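Local coordinates for nuclear hormone receptor FTZ-F1 (Drosophila melanogaster, PDB 2XHS), which probably regulates transcription as an NR5A-class nuclear receptor, its ligand-binding domain binding a peptide of the segmentation protein Fushi tarazu, at residues D147-L157 against H177-Y187. Numbering follows the deposited sequence.
Sequences DMGDYVCMKFL and HDNVQAALLDY
L157 lays its CD2 methyl over one face of the H177 imidazole, a CH-pi contact 3.7 Å from CD2 to the ring centroid, while its own carbonyl O lies at the edge of that ring, in plane. At the far end of the interface the Y187 ring is met at its edge by D150 OD1, 3.8 Å from Y187 CD2, the carboxylate plane turned 65° from the ring. With CG anti to the backbone N (chi1 -180°), the Y187 ring reaches across toward the start of helix 148-159.

Between them the contact is largely apolar. The L157 side chain is a knob in a hole formed by H177, V180, Q181 and L184; V180 CG1 comes to 3.4 Å from C153 O, and L184 CD2 to 3.7 Å from C153 CB. At the Y187 end, D147 and D150 form a capping box: D147 N donates to D150 OD2 (2.9 Å), and D150 N to D147 OD1, whose position is less certain. D147 OD2 is hydrogen-bonded to Y192 OH, and D150 OD2 forms a salt bridge with K198 NZ.

The segments' axes approach to 9.2 Å at 159°, a near-antiparallel helix pair with one knob, L157, in a hole, within the helical sandwich of nuclear receptor ligand-binding domains.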
ATOM      1  N   ASP A 147       7.063  -2.862  12.627  1.00 38.25           N
ATOM      2  CA  ASP A 147       5.913  -3.443  13.265  1.00 37.96           C
ATOM      3  C   ASP A 147       4.632  -2.900  12.721  1.00 38.25           C
ATOM      4  O   ASP A 147       4.640  -2.084  11.868  1.00 37.97           O
ATOM      5  CB  ASP A 147       5.984  -3.309  14.774  1.00 38.47           C
ATOM      6  CG  ASP A 147       5.446  -2.056  15.248  1.00 37.87           C
ATOM      7  OD1 ASP A 147       4.898  -1.372  14.415  1.00 40.90           O
ATOM      8  OD2 ASP A 147       5.535  -1.754  16.426  1.00 34.76           O
HETATM    9  N   MSE A 148       3.519  -3.387  13.217  1.00 39.22           N
HETATM   10  CA  MSE A 148       2.239  -2.974  12.722  1.00 39.90           C
HETATM   11  C   MSE A 148       2.062  -1.504  12.938  1.00 38.52           C
HETATM   12  O   MSE A 148       1.476  -0.830  12.158  1.00 37.69           O
HETATM   13  CB  MSE A 148       1.149  -3.743  13.431  1.00 40.48           C
HETATM   14  CG  MSE A 148      -0.272  -3.289  13.175  1.00 47.22           C
HETATM   15 SE   MSE A 148      -1.039  -3.804  11.554  1.00 65.46          SE
HETATM   16  CE  MSE A 148      -2.707  -4.273  12.092  1.00 64.38           C
ATOM     17  N   GLY A 149       2.571  -1.000  14.027  1.00 38.73           N
ATOM     18  CA  GLY A 149       2.477   0.405  14.300  1.00 37.99           C
ATOM     19  C   GLY A 149       3.231   1.280  13.353  1.00 38.40           C
ATOM     20  O   GLY A 149       2.768   2.299  12.958  1.00 38.52           O
ATOM     21  N   ASP A 150       4.422   0.859  13.011  1.00 37.08           N
ATOM     22  CA  ASP A 150       5.243   1.572  12.097  1.00 35.96           C
ATOM     23  C   ASP A 150       4.602   1.637  10.762  1.00 36.66           C
ATOM     24  O   ASP A 150       4.626   2.630  10.118  1.00 38.85           O
ATOM     25  CB  ASP A 150       6.543   0.828  11.924  1.00 36.14           C
ATOM     26  CG  ASP A 150       7.344   0.786  13.144  1.00 38.06           C
ATOM     27  OD1 ASP A 150       7.418   1.791  13.809  1.00 40.76           O
ATOM     28  OD2 ASP A 150       7.939  -0.229  13.434  1.00 39.46           O
ATOM     29  N   TYR A 151       4.043   0.531  10.344  1.00 35.63           N
ATOM     30  CA  TYR A 151       3.458   0.397   9.041  1.00 35.68           C
ATOM     31  C   TYR A 151       2.299   1.320   8.782  1.00 35.98           C
ATOM     32  O   TYR A 151       2.147   1.798   7.713  1.00 37.47           O
ATOM     33  CB  TYR A 151       3.081  -1.059   8.820  1.00 35.70           C
ATOM     34  CG  TYR A 151       1.959  -1.312   7.863  1.00 38.05           C
ATOM     35  CD1 TYR A 151       2.146  -1.239   6.519  1.00 41.07           C
ATOM     36  CD2 TYR A 151       0.717  -1.640   8.309  1.00 38.21           C
ATOM     37  CE1 TYR A 151       1.150  -1.458   5.668  1.00 41.38           C
ATOM     38  CE2 TYR A 151      -0.283  -1.851   7.452  1.00 40.86           C
ATOM     39  CZ  TYR A 151      -0.057  -1.768   6.133  1.00 41.25           C
ATOM     40  OH  TYR A 151      -1.056  -1.994   5.258  1.00 45.49           O
ATOM     41  N   VAL A 152       1.442   1.529   9.745  1.00 36.38           N
ATOM     42  CA  VAL A 152       0.353   2.448   9.565  1.00 37.71           C
ATOM     43  C   VAL A 152       0.746   3.891   9.472  1.00 38.16           C
ATOM     44  O   VAL A 152       0.165   4.640   8.763  1.00 38.27           O
ATOM     45  CB  VAL A 152      -0.749   2.254  10.585  1.00 37.26           C
ATOM     46  CG1 VAL A 152      -1.430   1.002  10.318  1.00 36.74           C
ATOM     47  CG2 VAL A 152      -0.188   2.180  11.914  1.00 40.38           C
ATOM     48  N   CYS A 153       1.717   4.280  10.290  1.00 39.00           N
ATOM     49  CA  CYS A 153       2.196   5.655  10.310  1.00 40.78           C
ATOM     50  C   CYS A 153       2.817   5.987   8.964  1.00 40.80           C
ATOM     51  O   CYS A 153       2.654   7.087   8.436  1.00 40.35           O
ATOM     52  CB  CYS A 153       3.219   5.853  11.429  1.00 40.46           C
ATOM     53  SG  CYS A 153       2.588   5.506  13.087  1.00 46.25           S
HETATM   54  N   MSE A 154       3.539   5.013   8.423  1.00 41.00           N
HETATM   55  CA  MSE A 154       4.226   5.166   7.183  1.00 42.88           C
HETATM   56  C   MSE A 154       3.297   5.304   6.036  1.00 42.43           C
HETATM   57  O   MSE A 154       3.622   5.909   5.070  1.00 44.03           O
HETATM   58  CB  MSE A 154       5.190   4.041   6.976  1.00 43.63           C
HETATM   59  CG  MSE A 154       6.473   4.329   7.590  1.00 49.27           C
HETATM   60 SE   MSE A 154       7.617   2.946   7.309  1.00 73.81          SE
HETATM   61  CE  MSE A 154       7.147   1.954   8.740  1.00 42.36           C
ATOM     62  N   LYS A 155       2.142   4.702   6.142  1.00 41.85           N
ATOM     63  CA  LYS A 155       1.130   4.799   5.131  1.00 42.12           C
ATOM     64  C   LYS A 155       0.581   6.191   5.014  1.00 42.40           C
ATOM     65  O   LYS A 155       0.404   6.707   3.958  1.00 43.32           O
ATOM     66  CB  LYS A 155       0.028   3.834   5.472  1.00 40.99           C
ATOM     67  CG  LYS A 155      -0.236   2.870   4.389  1.00 45.53           C
ATOM     68  CD  LYS A 155      -1.504   2.172   4.552  1.00 47.82           C
ATOM     69  CE  LYS A 155      -2.008   1.811   3.205  1.00 51.07           C
ATOM     70  NZ  LYS A 155      -3.262   1.077   3.291  1.00 57.03           N
ATOM     71  N   PHE A 156       0.288   6.789   6.138  1.00 43.05           N
ATOM     72  CA  PHE A 156      -0.148   8.145   6.185  1.00 44.82           C
ATOM     73  C   PHE A 156       0.930   9.052   5.731  1.00 44.76           C
ATOM     74  O   PHE A 156       0.689  10.042   5.116  1.00 46.33           O
ATOM     75  CB  PHE A 156      -0.537   8.514   7.577  1.00 45.34           C
ATOM     76  CG  PHE A 156      -1.834   7.982   7.973  1.00 51.47           C
ATOM     77  CD1 PHE A 156      -2.981   8.551   7.527  1.00 55.60           C
ATOM     78  CD2 PHE A 156      -1.920   6.907   8.788  1.00 57.69           C
ATOM     79  CE1 PHE A 156      -4.168   8.056   7.891  1.00 55.91           C
ATOM     80  CE2 PHE A 156      -3.114   6.415   9.144  1.00 57.76           C
ATOM     81  CZ  PHE A 156      -4.229   6.989   8.695  1.00 57.33           C
ATOM     82  N   LEU A 157       2.144   8.725   6.077  1.00 42.63           N
ATOM     83  CA  LEU A 157       3.207   9.571   5.701  1.00 40.36           C
ATOM     84  C   LEU A 157       3.257   9.586   4.232  1.00 40.70           C
ATOM     85  O   LEU A 157       3.477  10.591   3.630  1.00 42.19           O
ATOM     86  CB  LEU A 157       4.490   9.028   6.240  1.00 40.29           C
ATOM     87  CG  LEU A 157       4.653   9.430   7.672  1.00 39.82           C
ATOM     88  CD1 LEU A 157       6.015   9.220   8.087  1.00 37.13           C
ATOM     89  CD2 LEU A 157       4.322  10.835   7.762  1.00 41.48           C
ATOM     90  N   HIS A 177       0.610  15.273   8.117  1.00 51.94           N
ATOM     91  CA  HIS A 177       1.831  14.592   7.866  1.00 51.38           C
ATOM     92  C   HIS A 177       2.710  14.851   9.030  1.00 51.82           C
ATOM     93  O   HIS A 177       3.380  13.991   9.509  1.00 52.95           O
ATOM     94  CB  HIS A 177       2.461  15.160   6.621  1.00 51.08           C
ATOM     95  CG  HIS A 177       3.729  14.492   6.225  1.00 49.81           C
ATOM     96  ND1 HIS A 177       4.945  14.854   6.734  1.00 48.75           N
ATOM     97  CD2 HIS A 177       3.969  13.485   5.365  1.00 50.65           C
ATOM     98  CE1 HIS A 177       5.883  14.105   6.201  1.00 49.34           C
ATOM     99  NE2 HIS A 177       5.316  13.260   5.371  1.00 49.44           N
ATOM    100  N   ASP A 178       2.723  16.076   9.482  1.00 51.60           N
ATOM    101  CA  ASP A 178       3.573  16.460  10.567  1.00 51.82           C
ATOM    102  C   ASP A 178       3.260  15.813  11.892  1.00 51.44           C
ATOM    103  O   ASP A 178       4.139  15.545  12.664  1.00 51.37           O
ATOM    104  CB  ASP A 178       3.725  17.950  10.622  1.00 51.93           C
ATOM    105  CG  ASP A 178       4.676  18.439   9.594  1.00 56.50           C
ATOM    106  OD1 ASP A 178       5.400  17.628   9.024  1.00 56.15           O
ATOM    107  OD2 ASP A 178       4.730  19.637   9.349  1.00 60.97           O
ATOM    108  N   ASN A 179       1.998  15.588  12.168  1.00 51.15           N
ATOM    109  CA  ASN A 179       1.600  14.877  13.355  1.00 51.16           C
ATOM    110  C   ASN A 179       2.016  13.465  13.397  1.00 50.50           C
ATOM    111  O   ASN A 179       2.488  12.977  14.376  1.00 51.07           O
ATOM    112  CB  ASN A 179       0.117  14.816  13.391  1.00 51.35           C
ATOM    113  CG  ASN A 179      -0.453  15.920  14.121  1.00 56.89           C
ATOM    114  OD1 ASN A 179      -1.267  15.723  14.986  1.00 65.10           O
ATOM    115  ND2 ASN A 179      -0.035  17.118  13.800  1.00 59.61           N
ATOM    116  N   VAL A 180       1.783  12.799  12.306  1.00 49.92           N
ATOM    117  CA  VAL A 180       2.082  11.415  12.182  1.00 49.49           C
ATOM    118  C   VAL A 180       3.551  11.176  12.325  1.00 49.51           C
ATOM    119  O   VAL A 180       3.949  10.201  12.889  1.00 48.76           O
ATOM    120  CB  VAL A 180       1.600  10.928  10.864  1.00 49.52           C
ATOM    121  CG1 VAL A 180       1.845   9.494  10.742  1.00 49.41           C
ATOM    122  CG2 VAL A 180       0.158  11.190  10.776  1.00 49.07           C
ATOM    123  N   GLN A 181       4.364  12.074  11.819  1.00 48.83           N
ATOM    124  CA  GLN A 181       5.779  11.906  11.937  1.00 49.54           C
ATOM    125  C   GLN A 181       6.142  11.913  13.370  1.00 48.59           C
ATOM    126  O   GLN A 181       6.946  11.143  13.830  1.00 49.82           O
ATOM    127  CB  GLN A 181       6.457  13.092  11.330  1.00 49.53           C
ATOM    128  CG  GLN A 181       6.767  12.930   9.924  1.00 55.28           C
ATOM    129  CD  GLN A 181       7.888  13.787   9.505  1.00 59.24           C
ATOM    130  OE1 GLN A 181       8.783  13.341   8.814  1.00 62.66           O
ATOM    131  NE2 GLN A 181       7.854  15.029   9.911  1.00 55.50           N
ATOM    132  N   ALA A 182       5.561  12.838  14.077  1.00 46.45           N
ATOM    133  CA  ALA A 182       5.813  12.976  15.463  1.00 45.39           C
ATOM    134  C   ALA A 182       5.330  11.792  16.225  1.00 45.12           C
ATOM    135  O   ALA A 182       5.962  11.339  17.123  1.00 46.15           O
ATOM    136  CB  ALA A 182       5.150  14.150  15.926  1.00 45.55           C
ATOM    137  N   ALA A 183       4.165  11.309  15.889  1.00 43.29           N
ATOM    138  CA  ALA A 183       3.640  10.177  16.582  1.00 42.42           C
ATOM    139  C   ALA A 183       4.535   9.005  16.349  1.00 41.88           C
ATOM    140  O   ALA A 183       4.743   8.218  17.226  1.00 41.36           O
ATOM    141  CB  ALA A 183       2.271   9.884  16.111  1.00 41.64           C
ATOM    142  N   LEU A 184       5.027   8.873  15.136  1.00 40.67           N
ATOM    143  CA  LEU A 184       5.910   7.799  14.789  1.00 40.53           C
ATOM    144  C   LEU A 184       7.174   7.905  15.536  1.00 41.76           C
ATOM    145  O   LEU A 184       7.718   6.926  15.951  1.00 43.38           O
ATOM    146  CB  LEU A 184       6.206   7.787  13.312  1.00 40.17           C
ATOM    147  CG  LEU A 184       7.026   6.656  12.720  1.00 37.96           C
ATOM    148  CD1 LEU A 184       6.581   5.359  13.196  1.00 37.08           C
ATOM    149  CD2 LEU A 184       6.833   6.725  11.281  1.00 36.73           C
ATOM    150  N   LEU A 185       7.675   9.105  15.690  1.00 41.69           N
ATOM    151  CA  LEU A 185       8.884   9.269  16.423  1.00 41.28           C
ATOM    152  C   LEU A 185       8.707   8.861  17.854  1.00 41.80           C
ATOM    153  O   LEU A 185       9.522   8.214  18.408  1.00 42.17           O
ATOM    154  CB  LEU A 185       9.311  10.712  16.351  1.00 40.97           C
ATOM    155  CG  LEU A 185      10.516  11.147  17.143  1.00 39.71           C
ATOM    156  CD1 LEU A 185      11.679  10.338  16.817  1.00 38.24           C
ATOM    157  CD2 LEU A 185      10.749  12.506  16.720  1.00 41.88           C
ATOM    158  N   ASP A 186       7.615   9.250  18.454  1.00 42.80           N
ATOM    159  CA  ASP A 186       7.353   8.938  19.826  1.00 44.16           C
ATOM    160  C   ASP A 186       7.274   7.451  20.010  1.00 44.34           C
ATOM    161  O   ASP A 186       7.769   6.911  20.955  1.00 44.10           O
ATOM    162  CB  ASP A 186       6.015   9.588  20.163  1.00 44.88           C
ATOM    163  CG  ASP A 186       5.574   9.373  21.569  1.00 47.92           C
ATOM    164  OD1 ASP A 186       6.392   9.284  22.463  1.00 53.64           O
ATOM    165  OD2 ASP A 186       4.380   9.302  21.793  1.00 49.77           O
ATOM    166  N   TYR A 187       6.622   6.777  19.095  1.00 44.92           N
ATOM    167  CA  TYR A 187       6.426   5.370  19.226  1.00 44.39           C
ATOM    168  C   TYR A 187       7.757   4.695  19.211  1.00 45.06           C
ATOM    169  O   TYR A 187       8.024   3.833  20.000  1.00 44.97           O
ATOM    170  CB  TYR A 187       5.512   4.890  18.104  1.00 44.02           C
ATOM    171  CG  TYR A 187       5.203   3.425  18.106  1.00 43.36           C
ATOM    172  CD1 TYR A 187       4.560   2.828  19.148  1.00 43.43           C
ATOM    173  CD2 TYR A 187       5.559   2.644  17.058  1.00 42.71           C
ATOM    174  CE1 TYR A 187       4.300   1.492  19.135  1.00 43.18           C
ATOM    175  CE2 TYR A 187       5.305   1.333  17.052  1.00 44.55           C
ATOM    176  CZ  TYR A 187       4.677   0.755  18.088  1.00 43.86           C
ATOM    177  OH  TYR A 187       4.432  -0.581  18.063  1.00 42.55           O
TER